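Local coordinates for protein LbaCas13a H328A (C2c2) (Lachnospiraceae bacterium NK4A179, PDB 5WLH) that binds a CRISPR RNA guide and, as a Cas13a nuclease, probably cleaves RNA once a matching target pairs with that guide, at residues Ser1237-Ile1249 against Arg1260-Phe1273. Numbering follows the deposited sequence. Where two conformers were deposited one is given.
With nucleotides of chain B.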
ATOM      1  N   SER A1237      27.527   0.843  -8.622  1.00 26.39           N
ATOM      2  CA  SER A1237      28.346   1.884  -7.995  1.00 31.08           C
ATOM      3  C   SER A1237      27.662   2.545  -6.808  1.00 31.57           C
ATOM      4  O   SER A1237      28.345   3.168  -5.986  1.00 27.39           O
ATOM      5  CB  SER A1237      28.714   2.960  -9.021  1.00 37.88           C
ATOM      6  OG  SER A1237      29.349   2.379 -10.140  1.00 47.57           O
ATOM      7  N   GLU A1238      26.332   2.449  -6.717  1.00 26.23           N
ATOM      8  CA  GLU A1238      25.567   3.029  -5.628  1.00 23.44           C
ATOM      9  C   GLU A1238      25.196   2.031  -4.550  1.00 20.75           C
ATOM     10  O   GLU A1238      24.469   2.402  -3.629  1.00 23.94           O
ATOM     11  CB  GLU A1238      24.263   3.631  -6.148  1.00 26.23           C
ATOM     12  CG  GLU A1238      24.351   4.539  -7.333  1.00 33.73           C
ATOM     13  CD  GLU A1238      22.975   5.124  -7.638  1.00 36.10           C
ATOM     14  OE1 GLU A1238      22.837   6.356  -7.516  1.00 26.18           O
ATOM     15  OE2 GLU A1238      22.024   4.345  -7.947  1.00 35.41           O
ATOM     16  N   HIS A1239      25.657   0.782  -4.650  1.00 23.63           N
ATOM     17  CA  HIS A1239      25.213  -0.251  -3.717  1.00 28.49           C
ATOM     18  C   HIS A1239      25.426   0.151  -2.258  1.00 26.48           C
ATOM     19  O   HIS A1239      24.534  -0.030  -1.419  1.00 26.78           O
ATOM     20  CB  HIS A1239      25.928  -1.571  -4.024  1.00 29.35           C
ATOM     21  CG  HIS A1239      25.472  -2.707  -3.166  1.00 36.50           C
ATOM     22  ND1 HIS A1239      24.426  -3.535  -3.519  1.00 39.10           N
ATOM     23  CD2 HIS A1239      25.899  -3.134  -1.952  1.00 40.58           C
ATOM     24  CE1 HIS A1239      24.240  -4.433  -2.565  1.00 39.02           C
ATOM     25  NE2 HIS A1239      25.121  -4.212  -1.605  1.00 38.43           N
ATOM     26  N   ASP A1240      26.596   0.707  -1.929  1.00 28.15           N
ATOM     27  CA  ASP A1240      26.844   1.100  -0.549  1.00 31.45           C
ATOM     28  C   ASP A1240      25.973   2.281  -0.125  1.00 25.77           C
ATOM     29  O   ASP A1240      25.633   2.413   1.056  1.00 23.13           O
ATOM     30  CB  ASP A1240      28.331   1.431  -0.354  1.00 34.87           C
ATOM     31  CG  ASP A1240      29.238   0.213  -0.547  1.00 42.40           C
ATOM     32  OD1 ASP A1240      28.766  -0.934  -0.384  1.00 43.58           O
ATOM     33  OD2 ASP A1240      30.425   0.406  -0.879  1.00 42.92           O
ATOM     34  N   ASN A1241      25.621   3.160  -1.059  1.00 23.45           N
ATOM     35  CA  ASN A1241      24.720   4.250  -0.713  1.00 22.79           C
ATOM     36  C   ASN A1241      23.327   3.725  -0.418  1.00 24.29           C
ATOM     37  O   ASN A1241      22.624   4.276   0.442  1.00 24.85           O
ATOM     38  CB  ASN A1241      24.678   5.265  -1.843  1.00 22.84           C
ATOM     39  CG  ASN A1241      26.055   5.720  -2.243  1.00 26.46           C
ATOM     40  OD1 ASN A1241      26.624   5.230  -3.222  1.00 25.12           O
ATOM     41  ND2 ASN A1241      26.618   6.634  -1.461  1.00 24.72           N
ATOM     42  N   ILE A1242      22.923   2.660  -1.110  1.00 24.09           N
ATOM     43  CA  ILE A1242      21.632   2.051  -0.819  1.00 24.28           C
ATOM     44  C   ILE A1242      21.644   1.468   0.581  1.00 25.50           C
ATOM     45  O   ILE A1242      20.725   1.700   1.372  1.00 22.48           O
ATOM     46  CB  ILE A1242      21.282   0.989  -1.872  1.00 26.67           C
ATOM     47  CG1 ILE A1242      21.205   1.623  -3.257  1.00 27.65           C
ATOM     48  CG2 ILE A1242      19.967   0.291  -1.521  1.00 28.09           C
ATOM     49  CD1 ILE A1242      20.301   2.821  -3.319  1.00 30.35           C
ATOM     50  N   THR A1243      22.689   0.702   0.909  1.00 22.67           N
ATOM     51  CA  THR A1243      22.842   0.184   2.266  1.00 26.24           C
ATOM     52  C   THR A1243      22.822   1.305   3.288  1.00 27.72           C
ATOM     53  O   THR A1243      22.166   1.198   4.334  1.00 25.20           O
ATOM     54  CB  THR A1243      24.156  -0.589   2.382  1.00 27.95           C
ATOM     55  OG1 THR A1243      24.174  -1.618   1.396  1.00 28.49           O
ATOM     56  CG2 THR A1243      24.282  -1.196   3.770  1.00 31.07           C
ATOM     57  N   GLU A1244      23.537   2.395   2.998  1.00 24.45           N
ATOM     58  CA  GLU A1244      23.558   3.523   3.917  1.00 26.57           C
ATOM     59  C   GLU A1244      22.166   4.104   4.105  1.00 27.22           C
ATOM     60  O   GLU A1244      21.768   4.424   5.231  1.00 24.60           O
ATOM     61  CB  GLU A1244      24.517   4.595   3.409  1.00 33.47           C
ATOM     62  CG  GLU A1244      24.545   5.838   4.286  1.00 44.10           C
ATOM     63  CD  GLU A1244      25.838   6.615   4.135  1.00 54.39           C
ATOM     64  OE1 GLU A1244      26.862   6.188   4.710  1.00 59.15           O
ATOM     65  OE2 GLU A1244      25.833   7.641   3.422  1.00 58.26           O
ATOM     66  N   LEU A1245      21.415   4.258   3.010  1.00 23.23           N
ATOM     67  CA  LEU A1245      20.063   4.803   3.120  1.00 20.11           C
ATOM     68  C   LEU A1245      19.165   3.866   3.928  1.00 21.96           C
ATOM     69  O   LEU A1245      18.434   4.299   4.823  1.00 22.32           O
ATOM     70  CB  LEU A1245      19.498   5.045   1.724  1.00 22.48           C
ATOM     71  CG  LEU A1245      18.000   5.367   1.649  1.00 22.51           C
ATOM     72  CD1 LEU A1245      17.706   6.667   2.379  1.00 25.85           C
ATOM     73  CD2 LEU A1245      17.578   5.453   0.162  1.00 23.72           C
ATOM     74  N   ARG A1246      19.214   2.569   3.625  1.00 21.97           N
ATOM     75  CA  ARG A1246      18.435   1.592   4.373  1.00 21.74           C
ATOM     76  C   ARG A1246      18.741   1.685   5.861  1.00 23.74           C
ATOM     77  O   ARG A1246      17.836   1.724   6.705  1.00 20.80           O
ATOM     78  CB  ARG A1246      18.755   0.192   3.833  1.00 25.03           C
ATOM     79  CG  ARG A1246      17.970  -0.933   4.467  1.00 29.18           C
ATOM     80  CD  ARG A1246      18.769  -1.705   5.494  1.00 31.88           C
ATOM     81  NE  ARG A1246      17.892  -2.581   6.268  1.00 33.29           N
ATOM     82  CZ  ARG A1246      17.526  -3.796   5.878  1.00 30.38           C
ATOM     83  NH1 ARG A1246      17.971  -4.287   4.722  1.00 31.27           N
ATOM     84  NH2 ARG A1246      16.713  -4.520   6.637  1.00 27.91           N
ATOM     85  N   ASN A1247      20.031   1.736   6.199  1.00 23.24           N
ATOM     86  CA  ASN A1247      20.411   1.798   7.604  1.00 22.91           C
ATOM     87  C   ASN A1247      19.964   3.104   8.225  1.00 20.66           C
ATOM     88  O   ASN A1247      19.505   3.127   9.372  1.00 25.40           O
ATOM     89  CB  ASN A1247      21.921   1.632   7.755  1.00 23.47           C
ATOM     90  CG  ASN A1247      22.387   0.208   7.512  1.00 29.75           C
ATOM     91  OD1 ASN A1247      21.610  -0.749   7.590  1.00 31.32           O
ATOM     92  ND2 ASN A1247      23.673   0.061   7.235  1.00 31.64           N
ATOM     93  N   TYR A1248      20.105   4.207   7.483  1.00 23.80           N
ATOM     94  CA  TYR A1248      19.682   5.499   7.997  1.00 21.86           C
ATOM     95  C   TYR A1248      18.229   5.445   8.432  1.00 21.88           C
ATOM     96  O   TYR A1248      17.876   5.874   9.533  1.00 21.33           O
ATOM     97  CB  TYR A1248      19.892   6.567   6.926  1.00 23.77           C
ATOM     98  CG  TYR A1248      19.628   7.971   7.396  1.00 26.76           C
ATOM     99  CD1 TYR A1248      20.639   8.738   7.949  1.00 27.61           C
ATOM    100  CD2 TYR A1248      18.361   8.529   7.291  1.00 28.56           C
ATOM    101  CE1 TYR A1248      20.400  10.018   8.375  1.00 30.77           C
ATOM    102  CE2 TYR A1248      18.111   9.802   7.723  1.00 30.15           C
ATOM    103  CZ  TYR A1248      19.137  10.547   8.267  1.00 31.38           C
ATOM    104  OH  TYR A1248      18.889  11.833   8.701  1.00 31.53           O
ATOM    105  N   ILE A1249      17.371   4.894   7.572  1.00 20.48           N
ATOM    106  CA  ILE A1249      15.950   4.797   7.889  1.00 19.61           C
ATOM    107  C   ILE A1249      15.729   3.832   9.051  1.00 15.80           C
ATOM    108  O   ILE A1249      15.108   4.176  10.067  1.00 20.42           O
ATOM    109  CB  ILE A1249      15.166   4.341   6.649  1.00 21.69           C
ATOM    110  CG1 ILE A1249      15.252   5.402   5.545  1.00 21.39           C
ATOM    111  CG2 ILE A1249      13.724   4.037   7.021  1.00 20.13           C
ATOM    112  CD1 ILE A1249      14.911   4.822   4.175  1.00 19.88           C
ATOM    113  N   ARG A1260      18.905  15.342   7.068  0.51 40.05           N
ATOM    114  CA  ARG A1260      18.055  15.367   5.892  0.51 36.97           C
ATOM    115  C   ARG A1260      16.605  15.370   6.342  0.51 32.89           C
ATOM    116  O   ARG A1260      16.289  15.080   7.497  0.51 36.31           O
ATOM    117  CB  ARG A1260      18.327  14.184   4.959  0.51 36.96           C
ATOM    118  CG  ARG A1260      18.243  12.828   5.623  0.51 32.33           C
ATOM    119  CD  ARG A1260      18.862  11.759   4.732  0.51 33.62           C
ATOM    120  NE  ARG A1260      20.269  11.536   5.044  0.51 33.89           N
ATOM    121  CZ  ARG A1260      21.008  10.569   4.514  0.51 36.86           C
ATOM    122  NH1 ARG A1260      20.478   9.731   3.635  0.51 40.47           N
ATOM    123  NH2 ARG A1260      22.280  10.440   4.861  0.51 36.32           N
ATOM    124  N   SER A1261      15.730  15.706   5.411  1.00 27.93           N
ATOM    125  CA  SER A1261      14.309  15.828   5.676  1.00 22.47           C
ATOM    126  C   SER A1261      13.593  14.562   5.246  1.00 22.36           C
ATOM    127  O   SER A1261      14.135  13.732   4.521  1.00 23.73           O
ATOM    128  CB  SER A1261      13.733  17.011   4.917  1.00 22.41           C
ATOM    129  OG  SER A1261      14.084  16.875   3.555  1.00 25.57           O
ATOM    130  N   PHE A1262      12.349  14.431   5.706  1.00 22.75           N
ATOM    131  CA  PHE A1262      11.477  13.403   5.161  1.00 24.67           C
ATOM    132  C   PHE A1262      11.371  13.529   3.646  1.00 22.86           C
ATOM    133  O   PHE A1262      11.454  12.537   2.927  1.00 20.19           O
ATOM    134  CB  PHE A1262      10.105  13.481   5.835  1.00 21.69           C
ATOM    135  CG  PHE A1262      10.027  12.657   7.097  1.00 25.58           C
ATOM    136  CD1 PHE A1262      10.143  11.272   7.038  1.00 31.37           C
ATOM    137  CD2 PHE A1262       9.868  13.259   8.334  1.00 27.11           C
ATOM    138  CE1 PHE A1262      10.075  10.493   8.189  1.00 31.26           C
ATOM    139  CE2 PHE A1262       9.802  12.485   9.503  1.00 29.07           C
ATOM    140  CZ  PHE A1262       9.901  11.101   9.428  1.00 29.65           C
ATOM    141  N   LEU A1263      11.190  14.750   3.133  1.00 21.92           N
ATOM    142  CA  LEU A1263      11.141  14.909   1.683  1.00 19.85           C
ATOM    143  C   LEU A1263      12.433  14.461   1.030  1.00 21.08           C
ATOM    144  O   LEU A1263      12.417  13.891  -0.064  1.00 24.25           O
ATOM    145  CB  LEU A1263      10.854  16.362   1.307  1.00 19.99           C
ATOM    146  CG  LEU A1263       9.377  16.728   1.364  1.00 24.78           C
ATOM    147  CD1 LEU A1263       9.267  18.214   1.104  1.00 24.70           C
ATOM    148  CD2 LEU A1263       8.564  15.957   0.322  1.00 25.63           C
ATOM    149  N   GLY A1264      13.568  14.728   1.677  1.00 21.84           N
ATOM    150  CA  GLY A1264      14.836  14.319   1.098  1.00 21.87           C
ATOM    151  C   GLY A1264      15.012  12.812   1.098  1.00 18.60           C
ATOM    152  O   GLY A1264      15.606  12.249   0.176  1.00 22.63           O
ATOM    153  N   ILE A1265      14.523  12.148   2.143  1.00 19.69           N
ATOM    154  CA  ILE A1265      14.609  10.692   2.192  1.00 17.99           C
ATOM    155  C   ILE A1265      13.677  10.081   1.157  1.00 16.57           C
ATOM    156  O   ILE A1265      14.080   9.207   0.381  1.00 21.04           O
ATOM    157  CB  ILE A1265      14.295  10.184   3.604  1.00 18.40           C
ATOM    158  CG1 ILE A1265      15.381  10.628   4.589  1.00 25.00           C
ATOM    159  CG2 ILE A1265      14.206   8.631   3.609  1.00 17.83           C
ATOM    160  CD1 ILE A1265      14.883  10.743   6.036  1.00 28.83           C
ATOM    161  N   TYR A1266      12.423  10.550   1.120  1.00 19.90           N
ATOM    162  CA  TYR A1266      11.501  10.085   0.092  1.00 18.89           C
ATOM    163  C   TYR A1266      12.059  10.379  -1.295  1.00 19.89           C
ATOM    164  O   TYR A1266      11.917   9.568  -2.219  1.00 18.26           O
ATOM    165  CB  TYR A1266      10.127  10.736   0.288  1.00 17.54           C
ATOM    166  CG  TYR A1266       9.251   9.951   1.236  1.00 18.09           C
ATOM    167  CD1 TYR A1266       9.483   9.972   2.606  1.00 19.43           C
ATOM    168  CD2 TYR A1266       8.213   9.152   0.745  1.00 21.87           C
ATOM    169  CE1 TYR A1266       8.686   9.219   3.482  1.00 16.81           C
ATOM    170  CE2 TYR A1266       7.419   8.405   1.601  1.00 16.89           C
ATOM    171  CZ  TYR A1266       7.675   8.425   2.955  1.00 18.31           C
ATOM    172  OH  TYR A1266       6.895   7.673   3.801  1.00 19.63           O
ATOM    173  N   SER A1267      12.737  11.521  -1.450  1.00 20.13           N
ATOM    174  CA  SER A1267      13.343  11.842  -2.739  1.00 18.88           C
ATOM    175  C   SER A1267      14.400  10.815  -3.107  1.00 19.13           C
ATOM    176  O   SER A1267      14.498  10.410  -4.270  1.00 20.62           O
ATOM    177  CB  SER A1267      13.993  13.236  -2.719  1.00 20.13           C
ATOM    178  OG  SER A1267      13.034  14.250  -2.587  1.00 22.01           O
ATOM    179  N   GLU A1268      15.215  10.402  -2.137  1.00 19.28           N
ATOM    180  CA  GLU A1268      16.279   9.471  -2.480  1.00 19.58           C
ATOM    181  C   GLU A1268      15.728   8.072  -2.722  1.00 20.25           C
ATOM    182  O   GLU A1268      16.254   7.341  -3.571  1.00 21.83           O
ATOM    183  CB  GLU A1268      17.361   9.453  -1.402  1.00 21.45           C
ATOM    184  CG  GLU A1268      18.527   8.566  -1.837  1.00 28.14           C
ATOM    185  CD  GLU A1268      19.677   8.566  -0.859  1.00 29.22           C
ATOM    186  OE1 GLU A1268      20.646   7.828  -1.120  1.00 29.81           O
ATOM    187  OE2 GLU A1268      19.606   9.286   0.161  1.00 29.04           O
ATOM    188  N   VAL A1269      14.668   7.690  -2.003  1.00 20.96           N
ATOM    189  CA  VAL A1269      13.983   6.440  -2.315  1.00 19.02           C
ATOM    190  C   VAL A1269      13.490   6.473  -3.756  1.00 17.85           C
ATOM    191  O   VAL A1269      13.759   5.570  -4.552  1.00 18.41           O
ATOM    192  CB  VAL A1269      12.836   6.198  -1.313  1.00 19.54           C
ATOM    193  CG1 VAL A1269      11.919   5.053  -1.800  1.00 19.17           C
ATOM    194  CG2 VAL A1269      13.394   5.888   0.072  1.00 20.83           C
ATOM    195  N   PHE A1270      12.775   7.537  -4.116  1.00 19.87           N
ATOM    196  CA  PHE A1270      12.304   7.698  -5.488  1.00 19.83           C
ATOM    197  C   PHE A1270      13.461   7.638  -6.481  1.00 20.56           C
ATOM    198  O   PHE A1270      13.345   7.027  -7.547  1.00 21.10           O
ATOM    199  CB  PHE A1270      11.564   9.033  -5.626  1.00 16.85           C
ATOM    200  CG  PHE A1270      11.028   9.294  -6.999  1.00 17.71           C
ATOM    201  CD1 PHE A1270      10.042   8.470  -7.538  1.00 17.24           C
ATOM    202  CD2 PHE A1270      11.460  10.399  -7.732  1.00 23.71           C
ATOM    203  CE1 PHE A1270       9.530   8.696  -8.802  1.00 18.35           C
ATOM    204  CE2 PHE A1270      10.958  10.647  -8.994  1.00 25.43           C
ATOM    205  CZ  PHE A1270       9.974   9.811  -9.529  1.00 22.59           C
ATOM    206  N   ASP A1271      14.573   8.277  -6.148  1.00 22.14           N
ATOM    207  CA  ASP A1271      15.665   8.381  -7.105  1.00 21.28           C
ATOM    208  C   ASP A1271      16.330   7.036  -7.344  1.00 20.93           C
ATOM    209  O   ASP A1271      16.627   6.685  -8.493  1.00 22.87           O
ATOM    210  CB  ASP A1271      16.698   9.391  -6.623  1.00 23.55           C
ATOM    211  CG  ASP A1271      17.851   9.520  -7.602  1.00 25.28           C
ATOM    212  OD1 ASP A1271      17.744  10.336  -8.549  1.00 26.48           O
ATOM    213  OD2 ASP A1271      18.834   8.772  -7.447  1.00 26.03           O
ATOM    214  N   ARG A1272      16.571   6.254  -6.277  1.00 20.97           N
ATOM    215  CA  ARG A1272      17.399   5.071  -6.483  1.00 21.49           C
ATOM    216  C   ARG A1272      17.131   3.874  -5.580  1.00 20.27           C
ATOM    217  O   ARG A1272      17.898   2.909  -5.661  1.00 23.63           O
ATOM    218  CB  ARG A1272      18.892   5.436  -6.348  1.00 23.27           C
ATOM    219  CG  ARG A1272      19.296   6.041  -5.008  1.00 24.75           C
ATOM    220  CD  ARG A1272      20.818   6.257  -5.022  1.00 24.22           C
ATOM    221  NE  ARG A1272      21.326   7.015  -3.886  1.00 23.23           N
ATOM    222  CZ  ARG A1272      22.601   7.387  -3.787  1.00 25.48           C
ATOM    223  NH1 ARG A1272      23.448   7.065  -4.762  1.00 23.01           N
ATOM    224  NH2 ARG A1272      23.026   8.064  -2.731  1.00 24.33           N
ATOM    225  N   PHE A1273      16.100   3.869  -4.729  1.00 20.12           N
ATOM    226  CA  PHE A1273      15.900   2.671  -3.924  1.00 19.28           C
ATOM    227  C   PHE A1273      15.171   1.587  -4.710  1.00 16.40           C
ATOM    228  O   PHE A1273      15.379   0.392  -4.471  1.00 19.91           O
ATOM    229  CB  PHE A1273      15.133   3.035  -2.651  1.00 21.48           C
ATOM    230  CG  PHE A1273      15.261   2.036  -1.541  1.00 23.35           C
ATOM    231  CD1 PHE A1273      16.471   1.841  -0.888  1.00 25.19           C
ATOM    232  CD2 PHE A1273      14.150   1.297  -1.133  1.00 22.07           C
ATOM    233  CE1 PHE A1273      16.578   0.927   0.141  1.00 26.58           C
ATOM    234  CE2 PHE A1273      14.255   0.382  -0.090  1.00 18.03           C
ATOM    235  CZ  PHE A1273      15.461   0.207   0.551  1.00 19.79           C
TER
ATOM    236  P     A B   4      16.894   8.853 -14.059  1.00 30.12           P
ATOM    237  OP1   A B   4      16.273   7.496 -13.975  1.00 28.16           O
ATOM    238  OP2   A B   4      17.264   9.434 -15.376  1.00 28.65           O
ATOM    239  O5'   A B   4      15.920   9.896 -13.365  1.00 29.02           O
ATOM    240  C5'   A B   4      15.435   9.670 -12.052  1.00 27.04           C
ATOM    241  C4'   A B   4      14.724  10.891 -11.550  1.00 25.63           C
ATOM    242  O4'   A B   4      15.656  11.997 -11.471  1.00 23.42           O
ATOM    243  C3'   A B   4      13.620  11.409 -12.450  1.00 25.16           C
ATOM    244  O3'   A B   4      12.410  10.703 -12.272  1.00 21.14           O
ATOM    245  C2'   A B   4      13.535  12.874 -12.054  1.00 21.61           C
ATOM    246  O2'   A B   4      12.872  13.017 -10.804  1.00 21.17           O
ATOM    247  C1'   A B   4      15.008  13.197 -11.833  1.00 23.14           C
ATOM    248  N9    A B   4      15.659  13.709 -13.053  1.00 21.11           N
ATOM    249  C8    A B   4      16.484  13.061 -13.939  1.00 29.74           C
ATOM    250  N7    A B   4      16.916  13.837 -14.909  1.00 29.80           N
ATOM    251  C5    A B   4      16.347  15.073 -14.626  1.00 29.57           C
ATOM    252  C6    A B   4      16.391  16.335 -15.261  1.00 32.74           C
ATOM    253  N6    A B   4      17.083  16.596 -16.371  1.00 34.45           N
ATOM    254  N1    A B   4      15.700  17.344 -14.688  1.00 30.16           N
ATOM    255  C2    A B   4      14.997  17.114 -13.576  1.00 30.91           C
ATOM    256  N3    A B   4      14.875  15.974 -12.895  1.00 27.10           N
ATOM    257  C4    A B   4      15.569  14.998 -13.484  1.00 25.00           C
ATOM    258  P     A B   3      21.960   7.821 -16.069  1.00 43.03           P
ATOM    259  OP1   A B   3      20.574   7.609 -16.568  1.00 43.63           O
ATOM    260  OP2   A B   3      23.001   8.402 -16.954  1.00 37.66           O
ATOM    261  O5'   A B   3      21.962   8.746 -14.782  1.00 39.22           O
ATOM    262  C5'   A B   3      20.933   9.665 -14.573  1.00 33.67           C
ATOM    263  C4'   A B   3      20.470   9.614 -13.149  1.00 30.62           C
ATOM    264  O4'   A B   3      21.188  10.626 -12.398  1.00 30.45           O
ATOM    265  C3'   A B   3      19.002   9.969 -12.994  1.00 31.80           C
ATOM    266  O3'   A B   3      18.170   8.827 -13.093  1.00 26.72           O
ATOM    267  C2'   A B   3      18.952  10.678 -11.658  1.00 28.73           C
ATOM    268  O2'   A B   3      19.013   9.732 -10.603  1.00 26.41           O
ATOM    269  C1'   A B   3      20.285  11.426 -11.687  1.00 28.99           C
ATOM    270  N9    A B   3      20.207  12.708 -12.407  1.00 28.75           N
ATOM    271  C8    A B   3      20.906  13.057 -13.552  1.00 32.74           C
ATOM    272  N7    A B   3      20.664  14.280 -13.965  1.00 29.73           N
ATOM    273  C5    A B   3      19.746  14.762 -13.034  1.00 30.84           C
ATOM    274  C6    A B   3      19.106  16.005 -12.892  1.00 28.92           C
ATOM    275  N6    A B   3      19.284  17.009 -13.755  1.00 31.08           N
ATOM    276  N1    A B   3      18.261  16.181 -11.847  1.00 25.22           N
ATOM    277  C2    A B   3      18.088  15.160 -10.996  1.00 26.99           C
ATOM    278  N3    A B   3      18.642  13.948 -11.027  1.00 27.11           N
ATOM    279  C4    A B   3      19.466  13.812 -12.072  1.00 28.41           C
TER
HETATM  280  O   HOH W   1      22.336   7.004   0.783  1.00 26.77           O
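Glu1238 opens the contact with a salt bridge: its OE1 takes the NH1 of Arg1272 at 2.9 Å, from above the carboxylate plane, and also pairs with Lys1308 of strand 1297-1310, which bridges on to Asp1271. Asn1241 lays its CB over one face of that guanidinium, 3.4 Å from NH2, while its OD1 accepts from the backbone of Gly1311. Extended from CG to NE, Arg1272 turns NE and NH2 side-on to a single oxygen, Glu1268 OE1, at 3.0 and 2.9 Å. A water links this oxygen to Asn1241 O. With an alanine in place of Arg1272, the link from Glu1238 to Glu1268 would probably be cut, leaving Glu1238 to Lys1308 and Glu1268 with a long pairing to Arg1260. Ile1242 sets CG2 obliquely against the ring of Phe1273. Leu1245, a knob among Ile1265, Glu1268, Val1269 and Phe1273, fills the middle of this near-antiparallel helix pair (146°). Tyr1248, its CG swung anti to the backbone N (chi1 -174°), presents one ring face to Arg1260; in the conformer given, the guanidinium stacks there as a cation-pi pair, centres 3.9 Å apart and planes at 18°. Tyr1248 OH bonds Asp1259. Ile1249 ends the row on Ile1265 CG2. A salt-bridge network at one end and a cation-pi stack at the other thus flank an apolar middle, and the charged end adjoins the bound pre-crRNA: Asp1271 OD1 accepts from O2' of A3 of chain B at 2.5 Å, a contact to a ribose hydroxyl consistent with recognition of RNA.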